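Local coordinates for protein amorpha-4,11-diene synthase (Artemisia annua, PDB 4GAX) that probably cyclises farnesyl diphosphate into a sesquiterpene such as amorpha-4,11-diene or alpha-bisabolol, with release of diphosphate, at residues D234-K238 / T239-L243; P200-S203 / T204-R208; K515-R519 / P520-A524; L90-S93 / Y94-E97; Q98-D101 / H102-H106. All blocks are in the same frame, centred on the assembly; numbering follows the deposited sequence.

Contact 1 (D234-K238 / T239-L243)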
loop_
_atom_site.group_PDB
_atom_site.type_symbol
_atom_site.label_atom_id
_atom_site.label_comp_id
_atom_site.label_asym_id
_atom_site.label_seq_id
_atom_site.Cartn_x
_atom_site.Cartn_y
_atom_site.Cartn_z
ATOM N N ASP A 234 26.095 11.095 -10.456
ATOM C CA ASP A 234 26.902 12.197 -10.989
ATOM C C ASP A 234 26.096 13.392 -11.535
ATOM O O ASP A 234 26.391 14.550 -11.220
ATOM C CB ASP A 234 27.875 11.666 -12.056
ATOM C CG ASP A 234 27.859 12.489 -13.344
ATOM O OD1 ASP A 234 27.188 12.073 -14.317
ATOM O OD2 ASP A 234 28.526 13.547 -13.390
ATOM N N SER A 235 25.078 13.105 -12.332
ATOM C CA SER A 235 24.341 14.149 -13.036
ATOM C C SER A 235 23.077 14.623 -12.308
ATOM O O SER A 235 22.208 15.255 -12.920
ATOM C CB SER A 235 23.954 13.631 -14.422
ATOM O OG SER A 235 23.286 12.381 -14.318
ATOM N N HIS A 236 22.965 14.340 -11.014
ATOM C CA HIS A 236 21.676 14.539 -10.329
ATOM C C HIS A 236 21.375 16.026 -10.162
ATOM O O HIS A 236 22.289 16.856 -10.121
ATOM C CB HIS A 236 21.676 13.835 -8.963
ATOM C CG HIS A 236 22.458 14.565 -7.915
ATOM N ND1 HIS A 236 23.796 14.335 -7.685
ATOM C CD2 HIS A 236 22.088 15.541 -7.053
ATOM C CE1 HIS A 236 24.220 15.133 -6.718
ATOM N NE2 HIS A 236 23.200 15.880 -6.324
ATOM N N ASN A 237 20.093 16.362 -10.075
ATOM C CA ASN A 237 19.696 17.752 -9.928
ATOM C C ASN A 237 19.840 18.190 -8.468
ATOM O O ASN A 237 19.166 17.658 -7.585
ATOM C CB ASN A 237 18.252 17.936 -10.409
ATOM C CG ASN A 237 17.832 19.387 -10.447
ATOM O OD1 ASN A 237 17.791 20.066 -9.410
ATOM N ND2 ASN A 237 17.516 19.877 -11.645
ATOM N N LYS A 238 20.708 19.162 -8.218
ATOM C CA LYS A 238 21.022 19.567 -6.857
ATOM C C LYS A 238 19.809 20.193 -6.178
ATOM O O LYS A 238 19.620 20.065 -4.963
ATOM C CB LYS A 238 22.197 20.543 -6.850
ATOM C CG LYS A 238 23.504 19.954 -7.391
ATOM C CD LYS A 238 24.622 20.991 -7.362
ATOM C CE LYS A 238 26.003 20.336 -7.425
ATOM N NZ LYS A 238 26.225 19.606 -8.704
ATOM N N THR A 239 18.975 20.867 -6.958
ATOM C CA THR A 239 17.776 21.472 -6.384
ATOM C C THR A 239 16.779 20.418 -5.935
ATOM O O THR A 239 16.232 20.517 -4.840
ATOM C CB THR A 239 17.095 22.425 -7.365
ATOM O OG1 THR A 239 17.861 23.631 -7.435
ATOM C CG2 THR A 239 15.676 22.755 -6.907
ATOM N N LEU A 240 16.526 19.417 -6.774
ATOM C CA LEU A 240 15.572 18.372 -6.409
ATOM C C LEU A 240 16.001 17.617 -5.156
ATOM O O LEU A 240 15.178 17.328 -4.283
ATOM C CB LEU A 240 15.392 17.351 -7.537
ATOM C CG LEU A 240 14.518 17.638 -8.751
ATOM C CD1 LEU A 240 14.504 16.386 -9.636
ATOM C CD2 LEU A 240 13.099 18.013 -8.330
ATOM N N ILE A 241 17.279 17.262 -5.075
ATOM C CA ILE A 241 17.727 16.465 -3.935
ATOM C C ILE A 241 17.679 17.285 -2.652
ATOM O O ILE A 241 17.322 16.757 -1.588
ATOM C CB ILE A 241 19.131 15.819 -4.139
ATOM C CG1 ILE A 241 19.387 14.769 -3.045
ATOM C CG2 ILE A 241 20.238 16.866 -4.127
ATOM C CD1 ILE A 241 18.333 13.669 -3.002
ATOM N N LYS A 242 18.003 18.574 -2.745
ATOM C CA LYS A 242 17.940 19.423 -1.555
ATOM C C LYS A 242 16.511 19.499 -1.028
ATOM O O LYS A 242 16.254 19.341 0.176
ATOM C CB LYS A 242 18.456 20.823 -1.868
ATOM C CG LYS A 242 18.595 21.698 -0.637
ATOM C CD LYS A 242 18.974 23.122 -1.010
ATOM C CE LYS A 242 19.454 23.893 0.210
ATOM N NZ LYS A 242 19.580 25.345 -0.089
ATOM N N LEU A 243 15.578 19.723 -1.944
ATOM C CA LEU A 243 14.168 19.784 -1.605
ATOM C C LEU A 243 13.645 18.453 -1.074
ATOM O O LEU A 243 12.891 18.414 -0.090
ATOM C CB LEU A 243 13.363 20.173 -2.851
ATOM C CG LEU A 243 11.844 20.207 -2.699
ATOM C CD1 LEU A 243 11.430 21.161 -1.586
ATOM C CD2 LEU A 243 11.212 20.614 -4.006
HETATM O O HOH W 1 19.736 22.643 -9.548
#
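Three donors converge on Asn-237 OD1. Leu-240 N reaches it over 3.0 Å, arriving from above the plane of the side-chain amide, while the bond from Thr-239 N is weak, bent to 120° at the hydrogen. Water 1 is the third donor, and it also donates to Thr-239 OG1 at 3.0 Å, so it bridges the two side chains; Thr-239 OG1 has a further partner in Glu-62. This is an N-cap: with CG anti to the backbone N (chi1 -173°), the side-chain carbonyl of Asn-237 is brought to N-H groups of the first turn that lie too early in the helix for a backbone acceptor. An alanine here is likely to leave Leu-240 N and water 1 without this acceptor and let the helix start fray. The regular backbone pattern begins at once, Ile-241 N binding Asn-237 O at 3.2 Å. Just outside the cap, His-236 CD2 rests obliquely against Ile-241 CG2 at 3.7 Å, in the positions of a hydrophobic staple, while His-236 ND1 is bonded back to Gln-233 O. The turn joins helix 219-232 to the long helix 238-269: Ile-241 leans on Ile-227 and Tyr-230, Leu-240 touches Val-63 of helix 52-71 and Leu-83 of helix 77-89, and Asn-237 touches Leu-66.

Contact 2 (P200-S203 / T204-R208)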
loop_
_atom_site.group_PDB
_atom_site.type_symbol
_atom_site.label_atom_id
_atom_site.label_comp_id
_atom_site.label_asym_id
_atom_site.label_seq_id
_atom_site.Cartn_x
_atom_site.Cartn_y
_atom_site.Cartn_z
ATOM N N PRO A 200 29.692 0.040 -7.272
ATOM C CA PRO A 200 28.953 -0.685 -6.229
ATOM C C PRO A 200 27.541 -0.150 -6.011
ATOM O O PRO A 200 26.598 -0.942 -5.871
ATOM C CB PRO A 200 29.803 -0.452 -4.975
ATOM C CG PRO A 200 31.166 -0.158 -5.490
ATOM C CD PRO A 200 30.973 0.575 -6.776
ATOM N N ALA A 201 27.393 1.174 -5.983
ATOM C CA ALA A 201 26.079 1.785 -5.786
ATOM C C ALA A 201 25.098 1.366 -6.883
ATOM O O ALA A 201 23.896 1.205 -6.639
ATOM C CB ALA A 201 26.196 3.305 -5.724
ATOM N N LEU A 202 25.607 1.196 -8.098
ATOM C CA LEU A 202 24.747 0.827 -9.212
ATOM C C LEU A 202 24.330 -0.639 -9.077
ATOM O O LEU A 202 23.173 -0.987 -9.324
ATOM C CB LEU A 202 25.449 1.067 -10.546
ATOM C CG LEU A 202 24.601 0.731 -11.773
ATOM C CD1 LEU A 202 23.293 1.546 -11.770
ATOM C CD2 LEU A 202 25.389 0.977 -13.048
ATOM N N SER A 203 25.272 -1.489 -8.663
ATOM C CA SER A 203 24.960 -2.892 -8.364
ATOM C C SER A 203 23.820 -2.962 -7.372
ATOM O O SER A 203 22.851 -3.696 -7.567
ATOM C CB SER A 203 26.187 -3.614 -7.792
ATOM O OG SER A 203 27.148 -3.806 -8.809
ATOM N N THR A 204 23.939 -2.162 -6.316
ATOM C CA THR A 204 22.928 -2.106 -5.272
ATOM C C THR A 204 21.575 -1.668 -5.823
ATOM O O THR A 204 20.546 -2.253 -5.491
ATOM C CB THR A 204 23.396 -1.208 -4.106
ATOM O OG1 THR A 204 24.457 -1.881 -3.422
ATOM C CG2 THR A 204 22.266 -0.932 -3.130
ATOM N N GLU A 205 21.573 -0.643 -6.666
ATOM C CA GLU A 205 20.328 -0.155 -7.239
ATOM C C GLU A 205 19.651 -1.183 -8.158
ATOM O O GLU A 205 18.419 -1.333 -8.129
ATOM C CB GLU A 205 20.556 1.161 -7.979
ATOM C CG GLU A 205 19.280 1.814 -8.484
ATOM C CD GLU A 205 18.401 2.358 -7.359
ATOM O OE1 GLU A 205 18.835 2.379 -6.181
ATOM O OE2 GLU A 205 17.271 2.781 -7.667
ATOM N N ILE A 206 20.442 -1.889 -8.965
ATOM C CA ILE A 206 19.902 -3.000 -9.760
ATOM C C ILE A 206 19.357 -4.112 -8.842
ATOM O O ILE A 206 18.266 -4.624 -9.043
ATOM C CB ILE A 206 20.984 -3.603 -10.656
ATOM C CG1 ILE A 206 21.481 -2.548 -11.648
ATOM C CG2 ILE A 206 20.456 -4.841 -11.395
ATOM C CD1 ILE A 206 22.749 -2.970 -12.398
ATOM N N GLN A 207 20.118 -4.491 -7.829
ATOM C CA GLN A 207 19.698 -5.610 -6.990
ATOM C C GLN A 207 18.464 -5.277 -6.151
ATOM O O GLN A 207 17.630 -6.150 -5.912
ATOM C CB GLN A 207 20.856 -6.123 -6.133
ATOM C CG GLN A 207 21.288 -7.566 -6.468
ATOM C CD GLN A 207 20.108 -8.564 -6.628
ATOM O OE1 GLN A 207 19.119 -8.536 -5.873
ATOM N NE2 GLN A 207 20.228 -9.460 -7.617
ATOM N N ARG A 208 18.296 -4.020 -5.746
ATOM C CA ARG A 208 17.060 -3.685 -5.024
ATOM C C ARG A 208 15.854 -3.821 -5.952
ATOM O O ARG A 208 14.832 -4.375 -5.558
ATOM C CB ARG A 208 17.099 -2.308 -4.326
ATOM C CG ARG A 208 17.389 -1.104 -5.208
ATOM C CD ARG A 208 17.393 0.207 -4.384
ATOM N NE ARG A 208 16.075 0.511 -3.865
ATOM C CZ ARG A 208 15.243 1.423 -4.367
ATOM N NH1 ARG A 208 15.585 2.186 -5.401
ATOM N NH2 ARG A 208 14.054 1.577 -3.817
#
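Leu-202 and Ile-206 meet one turn apart on helix 200-211, a short helix in the N-terminal family region of the terpene synthase, and the contact is the ordinary i to i+4 packing of an alpha helix. Leu-202 CG approaches the end of Ile-206 at CD1, 4.2 Å away, the two side chains crossing at a slant. Ile-206 keeps CG1 anti to its own carbonyl carbon (chi1 -62°), which bends that branch back along the helix until CG1 lies 3.3 Å from Leu-202 O. The same carbonyl takes a nearly straight bond from Ile-206 N at 2.9 Å. At the start of the helix Pro-200 O receives Thr-204 N at 3.0 Å and, only weakly, Thr-204 OG1 at 3.4 Å. Pro-200 lies in the first helical turn, where the lack of an N-H costs no backbone bond. Helix 200-211 belongs to the all-helical fold of plant terpene synthases, and here its sides differ in character. Ile-206 is buried against Leu-188 and Ile-191 of helix 175-194 and against Leu-161 of helix 157-167. Ser-203 OG bonds back to Ala-192 O and Thr-195. On another side Glu-205 and Arg-208 form a salt bridge, Arg-208 NH1 to Glu-205 OE2 at 2.9 Å. Glu-205 OE2 lies close to the guanidinium plane, at its edge, whereas NH1 meets it on the syn side, 32° out of the carboxylate plane; the bond from Arg-208 NH1 to Glu-205 OE1 is weak. Arg-208 NH2 continues to Glu-222 and Gln-225 of helix 219-232.

Contact 3 (K515-R519 / P520-A524)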
loop_
_atom_site.group_PDB
_atom_site.type_symbol
_atom_site.label_atom_id
_atom_site.label_comp_id
_atom_site.label_asym_id
_atom_site.label_seq_id
_atom_site.Cartn_x
_atom_site.Cartn_y
_atom_site.Cartn_z
ATOM N N LYS A 515 -12.637 3.327 -13.085
ATOM C CA LYS A 515 -12.760 4.774 -13.221
ATOM C C LYS A 515 -13.853 5.396 -12.343
ATOM O O LYS A 515 -13.944 6.622 -12.251
ATOM C CB LYS A 515 -13.067 5.151 -14.687
ATOM C CG LYS A 515 -12.120 4.575 -15.714
ATOM C CD LYS A 515 -10.684 5.032 -15.464
ATOM C CE LYS A 515 -9.742 4.271 -16.400
ATOM N NZ LYS A 515 -8.321 4.574 -16.101
ATOM N N THR A 516 -14.682 4.570 -11.708
ATOM C CA THR A 516 -15.852 5.096 -10.981
ATOM C C THR A 516 -15.543 5.560 -9.569
ATOM O O THR A 516 -16.389 6.170 -8.909
ATOM C CB THR A 516 -16.988 4.076 -10.895
ATOM O OG1 THR A 516 -16.479 2.859 -10.337
ATOM C CG2 THR A 516 -17.549 3.804 -12.268
ATOM N N ILE A 517 -14.334 5.253 -9.115
ATOM C CA ILE A 517 -13.844 5.692 -7.815
ATOM C C ILE A 517 -12.824 6.811 -8.068
ATOM O O ILE A 517 -11.977 6.690 -8.953
ATOM C CB ILE A 517 -13.200 4.491 -7.069
ATOM C CG1 ILE A 517 -12.290 4.921 -5.934
ATOM C CG2 ILE A 517 -12.340 3.686 -8.004
ATOM C CD1 ILE A 517 -11.554 3.724 -5.319
ATOM N N PRO A 518 -12.910 7.912 -7.302
ATOM C CA PRO A 518 -11.962 9.021 -7.461
ATOM C C PRO A 518 -10.532 8.513 -7.372
ATOM O O PRO A 518 -10.229 7.670 -6.513
ATOM C CB PRO A 518 -12.278 9.931 -6.265
ATOM C CG PRO A 518 -13.728 9.652 -5.964
ATOM C CD PRO A 518 -13.887 8.168 -6.226
ATOM N N ARG A 519 -9.667 9.003 -8.258
ATOM C CA ARG A 519 -8.282 8.525 -8.293
ATOM C C ARG A 519 -7.529 8.452 -6.966
ATOM O O ARG A 519 -6.793 7.483 -6.735
ATOM C CB ARG A 519 -7.443 9.289 -9.318
ATOM C CG ARG A 519 -6.986 8.379 -10.429
ATOM C CD ARG A 519 -6.007 9.034 -11.380
ATOM N NE ARG A 519 -4.643 9.009 -10.870
ATOM C CZ ARG A 519 -3.915 7.906 -10.710
ATOM N NH1 ARG A 519 -4.417 6.704 -10.990
ATOM N NH2 ARG A 519 -2.681 8.006 -10.255
ATOM N N PRO A 520 -7.677 9.476 -6.102
ATOM C CA PRO A 520 -6.869 9.404 -4.877
ATOM C C PRO A 520 -7.290 8.243 -3.985
ATOM O O PRO A 520 -6.466 7.762 -3.192
ATOM C CB PRO A 520 -7.138 10.753 -4.185
ATOM C CG PRO A 520 -7.568 11.666 -5.295
ATOM C CD PRO A 520 -8.344 10.788 -6.249
ATOM N N LEU A 521 -8.534 7.791 -4.122
ATOM C CA LEU A 521 -8.994 6.623 -3.362
ATOM C C LEU A 521 -8.512 5.334 -4.019
ATOM O O LEU A 521 -8.221 4.330 -3.337
ATOM C CB LEU A 521 -10.525 6.623 -3.270
ATOM C CG LEU A 521 -11.118 7.654 -2.307
ATOM C CD1 LEU A 521 -12.632 7.694 -2.461
ATOM C CD2 LEU A 521 -10.730 7.302 -0.868
ATOM N N LEU A 522 -8.418 5.355 -5.350
ATOM C CA LEU A 522 -7.939 4.181 -6.079
ATOM C C LEU A 522 -6.473 3.977 -5.721
ATOM O O LEU A 522 -6.027 2.831 -5.509
ATOM C CB LEU A 522 -8.119 4.369 -7.590
ATOM C CG LEU A 522 -7.602 3.210 -8.443
ATOM C CD1 LEU A 522 -8.304 1.928 -8.047
ATOM C CD2 LEU A 522 -7.799 3.489 -9.936
ATOM N N VAL A 523 -5.736 5.089 -5.629
ATOM C CA VAL A 523 -4.318 5.059 -5.276
ATOM C C VAL A 523 -4.184 4.470 -3.872
ATOM O O VAL A 523 -3.302 3.646 -3.623
ATOM C CB VAL A 523 -3.672 6.473 -5.359
ATOM C CG1 VAL A 523 -2.296 6.516 -4.659
ATOM C CG2 VAL A 523 -3.560 6.926 -6.828
ATOM N N ALA A 524 -5.081 4.869 -2.967
ATOM C CA ALA A 524 -5.084 4.329 -1.603
ATOM C C ALA A 524 -5.305 2.827 -1.627
ATOM O O ALA A 524 -4.631 2.092 -0.920
ATOM C CB ALA A 524 -6.178 5.000 -0.749
#
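Ile-517 lays its CG1-CD1 arm across the first turn of the helix that follows, CG1 coming within 3.6 Å of Leu-521 CB. The arm stands anti to the backbone N (chi1 162°), which carries Ile-517 CD1 to 4.2 Å from Leu-522 CB. Beside it the Pro-518 ring and the Leu-521 side chain run alongside each other, with Pro-518 CD 4.0 Å from Leu-521 CD1. Tyr-427 of helix 419-429 packs against both Ile-517 and Leu-521. Further out the backbone takes over. Pro-518 O accepts twice: Leu-522 N lies in its carbonyl plane at 3.2 Å, while Leu-521 N comes from well above that plane at 2.9 Å. At the polar edge Val-523 CG2 sits over one face of the Arg-519 guanidinium, 3.7 Å from NH2 and toward the rim, so the charge is held against an apolar branch. Arg-519 NH1 is also bonded to Tyr-511 OH, and Pro-520 O to Arg-293. Pro-518 is the N-cap of helix 519-535, and Ile-517 with Leu-522 brackets it as a hydrophobic staple, a common way to begin a helix.

Contact 4 (L90-S93 / Y94-E97)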
loop_
_atom_site.group_PDB
_atom_site.type_symbol
_atom_site.label_atom_id
_atom_site.label_comp_id
_atom_site.label_asym_id
_atom_site.label_seq_id
_atom_site.Cartn_x
_atom_site.Cartn_y
_atom_site.Cartn_z
ATOM N N LEU A 90 11.601 10.431 -5.575
ATOM C CA LEU A 90 12.178 11.178 -4.445
ATOM C C LEU A 90 11.144 11.462 -3.337
ATOM O O LEU A 90 11.488 11.951 -2.241
ATOM C CB LEU A 90 12.820 12.487 -4.909
ATOM C CG LEU A 90 14.117 12.306 -5.710
ATOM C CD1 LEU A 90 14.547 13.651 -6.333
ATOM C CD2 LEU A 90 15.209 11.755 -4.802
ATOM N N GLY A 91 9.884 11.181 -3.647
ATOM C CA GLY A 91 8.823 11.196 -2.656
ATOM C C GLY A 91 8.205 12.562 -2.443
ATOM O O GLY A 91 7.588 12.797 -1.402
ATOM N N ILE A 92 8.374 13.462 -3.419
ATOM C CA ILE A 92 7.828 14.824 -3.309
ATOM C C ILE A 92 6.773 15.157 -4.365
ATOM O O ILE A 92 6.500 16.330 -4.648
ATOM C CB ILE A 92 8.930 15.894 -3.337
ATOM C CG1 ILE A 92 9.999 15.551 -4.374
ATOM C CG2 ILE A 92 9.575 16.021 -1.972
ATOM C CD1 ILE A 92 10.983 16.685 -4.578
ATOM N N SER A 93 6.176 14.129 -4.953
ATOM C CA SER A 93 5.135 14.356 -5.947
ATOM C C SER A 93 3.946 15.132 -5.360
ATOM O O SER A 93 3.318 15.925 -6.067
ATOM C CB SER A 93 4.688 13.037 -6.575
ATOM O OG SER A 93 4.154 12.172 -5.588
ATOM N N TYR A 94 3.676 14.960 -4.061
ATOM C CA TYR A 94 2.566 15.683 -3.413
ATOM C C TYR A 94 2.757 17.193 -3.414
ATOM O O TYR A 94 1.800 17.932 -3.221
ATOM C CB TYR A 94 2.345 15.213 -1.968
ATOM C CG TYR A 94 3.531 15.445 -1.066
ATOM C CD1 TYR A 94 3.664 16.629 -0.336
ATOM C CD2 TYR A 94 4.522 14.479 -0.934
ATOM C CE1 TYR A 94 4.758 16.839 0.496
ATOM C CE2 TYR A 94 5.616 14.679 -0.105
ATOM C CZ TYR A 94 5.729 15.859 0.605
ATOM O OH TYR A 94 6.817 16.043 1.423
ATOM N N LEU A 95 3.993 17.654 -3.617
ATOM C CA LEU A 95 4.240 19.091 -3.727
ATOM C C LEU A 95 3.834 19.626 -5.096
ATOM O O LEU A 95 3.618 20.819 -5.255
ATOM C CB LEU A 95 5.720 19.407 -3.503
ATOM C CG LEU A 95 6.297 19.127 -2.112
ATOM C CD1 LEU A 95 7.742 19.579 -2.099
ATOM C CD2 LEU A 95 5.502 19.868 -1.046
ATOM N N PHE A 96 3.728 18.739 -6.082
ATOM C CA PHE A 96 3.489 19.161 -7.463
ATOM C C PHE A 96 2.374 18.360 -8.132
ATOM O O PHE A 96 2.486 17.972 -9.305
ATOM C CB PHE A 96 4.783 19.005 -8.260
ATOM C CG PHE A 96 5.955 19.686 -7.622
ATOM C CD1 PHE A 96 6.091 21.057 -7.707
ATOM C CD2 PHE A 96 6.909 18.960 -6.919
ATOM C CE1 PHE A 96 7.178 21.713 -7.117
ATOM C CE2 PHE A 96 7.999 19.604 -6.326
ATOM C CZ PHE A 96 8.127 20.985 -6.425
ATOM N N GLU A 97 1.307 18.122 -7.374
ATOM C CA GLU A 97 0.196 17.290 -7.810
ATOM C C GLU A 97 -0.412 17.825 -9.091
ATOM O O GLU A 97 -0.544 17.094 -10.088
ATOM C CB GLU A 97 -0.879 17.245 -6.722
ATOM C CG GLU A 97 -1.505 15.888 -6.532
ATOM C CD GLU A 97 -0.512 14.868 -6.001
ATOM O OE1 GLU A 97 -0.225 14.891 -4.785
ATOM O OE2 GLU A 97 -0.012 14.042 -6.796
#
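A Schellman motif at Gly-91, with its positive phi, ends helix 77-89, and the chain passes straight into a 3-10 turn before helix 97-111; Gly-91 and Tyr-94 meet across this turn. Gly-91 O lies at the edge of the Tyr-94 ring, near its plane, 3.0 Å from CE2. With chi1 at 62°, Tyr-94 CG is tucked in between N and C of its own backbone, which brings the ring back toward Gly-91 and Ile-92. Its hydroxyl bonds to Glu-247 of helix 238-269, and the ring also packs on Phe-294 and Pro-296. A leucine in its place would probably leave Glu-247 without the hydroxyl and open a gap beside the Gly-91 carbonyl. Two i to i+3 bonds define the turn: Leu-95 N to Ile-92 O at 3.0 Å, and Phe-96 N to Ser-93 O at 2.8 Å. In both the donor stands more than 50° out of the carbonyl plane, in keeping with the tight 3-10 turn. Ile-92 CG2 touches Leu-95 CD1 at 4.0 Å. Phe-96, the N-cap residue of helix 97-111, turns one ring face to Leu-95 CB and brings CD2 within 3.5 Å of Ile-92 O.

Contact 5 (Q98-D101 / H102-H106)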
loop_
_atom_site.group_PDB
_atom_site.type_symbol
_atom_site.label_atom_id
_atom_site.label_comp_id
_atom_site.label_asym_id
_atom_site.label_seq_id
_atom_site.Cartn_x
_atom_site.Cartn_y
_atom_site.Cartn_z
ATOM N N GLN A 98 -0.790 19.099 -9.065
ATOM C CA GLN A 98 -1.428 19.700 -10.229
ATOM C C GLN A 98 -0.471 19.707 -11.412
ATOM O O GLN A 98 -0.867 19.411 -12.545
ATOM C CB GLN A 98 -1.930 21.120 -9.922
ATOM C CG GLN A 98 -2.920 21.667 -10.968
ATOM C CD GLN A 98 -2.227 22.210 -12.213
ATOM O OE1 GLN A 98 -1.053 22.593 -12.161
ATOM N NE2 GLN A 98 -2.947 22.237 -13.340
ATOM N N GLU A 99 0.790 20.046 -11.152
ATOM C CA GLU A 99 1.767 20.179 -12.239
ATOM C C GLU A 99 2.005 18.834 -12.914
ATOM O O GLU A 99 2.059 18.751 -14.142
ATOM C CB GLU A 99 3.091 20.771 -11.741
ATOM C CG GLU A 99 3.004 22.233 -11.325
ATOM C CD GLU A 99 2.516 22.433 -9.896
ATOM O OE1 GLU A 99 2.115 21.449 -9.232
ATOM O OE2 GLU A 99 2.526 23.597 -9.433
ATOM N N ILE A 100 2.123 17.784 -12.107
ATOM C CA ILE A 100 2.354 16.439 -12.630
ATOM C C ILE A 100 1.116 15.871 -13.328
ATOM O O ILE A 100 1.215 15.326 -14.427
ATOM C CB ILE A 100 2.814 15.488 -11.515
ATOM C CG1 ILE A 100 4.216 15.882 -11.042
ATOM C CG2 ILE A 100 2.825 14.051 -11.990
ATOM C CD1 ILE A 100 4.689 15.037 -9.869
ATOM N N ASP A 101 -0.048 15.972 -12.694
ATOM C CA ASP A 101 -1.277 15.522 -13.355
ATOM C C ASP A 101 -1.464 16.239 -14.676
ATOM O O ASP A 101 -1.758 15.614 -15.690
ATOM C CB ASP A 101 -2.500 15.725 -12.453
ATOM C CG ASP A 101 -2.443 14.847 -11.206
ATOM O OD1 ASP A 101 -1.609 13.904 -11.178
ATOM O OD2 ASP A 101 -3.207 15.107 -10.256
ATOM N N HIS A 102 -1.254 17.551 -14.680
ATOM C CA HIS A 102 -1.415 18.311 -15.919
ATOM C C HIS A 102 -0.393 17.907 -16.998
ATOM O O HIS A 102 -0.729 17.798 -18.179
ATOM C CB HIS A 102 -1.345 19.806 -15.644
ATOM C CG HIS A 102 -1.381 20.647 -16.882
ATOM N ND1 HIS A 102 -0.237 21.156 -17.464
ATOM C CD2 HIS A 102 -2.413 21.070 -17.640
ATOM C CE1 HIS A 102 -0.570 21.856 -18.534
ATOM N NE2 HIS A 102 -1.883 21.818 -18.667
ATOM N N ALA A 103 0.847 17.684 -16.583
ATOM C CA ALA A 103 1.923 17.274 -17.487
ATOM C C ALA A 103 1.619 15.928 -18.136
ATOM O O ALA A 103 1.685 15.795 -19.353
ATOM C CB ALA A 103 3.250 17.192 -16.720
ATOM N N LEU A 104 1.284 14.933 -17.316
ATOM C CA LEU A 104 0.972 13.599 -17.829
ATOM C C LEU A 104 -0.285 13.597 -18.688
ATOM O O LEU A 104 -0.366 12.857 -19.679
ATOM C CB LEU A 104 0.855 12.590 -16.686
ATOM C CG LEU A 104 2.160 12.388 -15.908
ATOM C CD1 LEU A 104 1.965 11.337 -14.815
ATOM C CD2 LEU A 104 3.314 11.980 -16.826
ATOM N N GLN A 105 -1.253 14.443 -18.330
ATOM C CA GLN A 105 -2.458 14.599 -19.141
ATOM C C GLN A 105 -2.079 15.100 -20.521
ATOM O O GLN A 105 -2.577 14.612 -21.551
ATOM C CB GLN A 105 -3.410 15.607 -18.497
ATOM C CG GLN A 105 -4.716 15.794 -19.248
ATOM C CD GLN A 105 -5.498 16.995 -18.739
ATOM O OE1 GLN A 105 -4.909 18.028 -18.409
ATOM N NE2 GLN A 105 -6.833 16.862 -18.660
ATOM N N HIS A 106 -1.194 16.091 -20.539
ATOM C CA HIS A 106 -0.777 16.705 -21.793
ATOM C C HIS A 106 0.040 15.724 -22.633
ATOM O O HIS A 106 -0.078 15.691 -23.867
ATOM C CB HIS A 106 0.035 17.962 -21.511
ATOM C CG HIS A 106 0.427 18.705 -22.746
ATOM N ND1 HIS A 106 1.696 18.628 -23.287
ATOM C CD2 HIS A 106 -0.280 19.524 -23.550
ATOM C CE1 HIS A 106 1.749 19.379 -24.371
ATOM N NE2 HIS A 106 0.568 19.936 -24.557
HETATM O O HOH W 2 2.182 21.016 -15.719
#
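The Gln-98 amide and the His-102 ring project together from the helix, one turn apart, with their planes 24° from parallel. Gln-98 NE2 comes to the ring obliquely, 3.7 Å from His-102 CB and 4.2 Å from His-102 CG, so the amide touches the root of the ring more than the ring itself. Both side chains leave the helix with CG anti to the backbone N (chi1 -165° and 175°), and a bend at chi2 of Gln-98 brings NE2 alongside His-102 CB. At the ring edge, in its plane, water 2 is hydrogen-bonded to His-102 ND1 at 3.0 Å. That water donates to Glu-99 O at 2.8 Å, a carbonyl that also accepts Ala-103 N in the helix. On the buried side Ile-100 and Leu-104 lie next to each other, Ile-100 CG2 to Leu-104 CD1 at 4.0 Å, beside a nearly straight bond from Leu-104 N to Ile-100 O. Helix 97-111 packs against two neighbours: Ile-100 on Val-84 and Ile-87, and Leu-104 on Leu-81, of helix 77-89, while His-102 lies on Leu-71 and Glu-99 forms a salt bridge with Arg-64 of helix 52-71.

In the fold
From the N terminus the order is contact 4, contact 5, contact 2, contact 1, contact 3. Each is local, so none closes a long loop, and they follow in series without nesting or crossing. Contact 4 turns the chain from helix 77-89 into helix 97-111, where contact 5 begins at once; Ser-93 CB packs on Ile-100 CD1 between them. Contact 2 lies within helix 200-211, and contact 1 starts helix 238-269, whose Leu-243 packs on Ile-92, Leu-95 and Phe-96 of contact 4. Contact 3, at the start of helix 519-535, touches none of the others; its nearest atoms lie about 6 Å from contact 5 and 7 Å from contact 4.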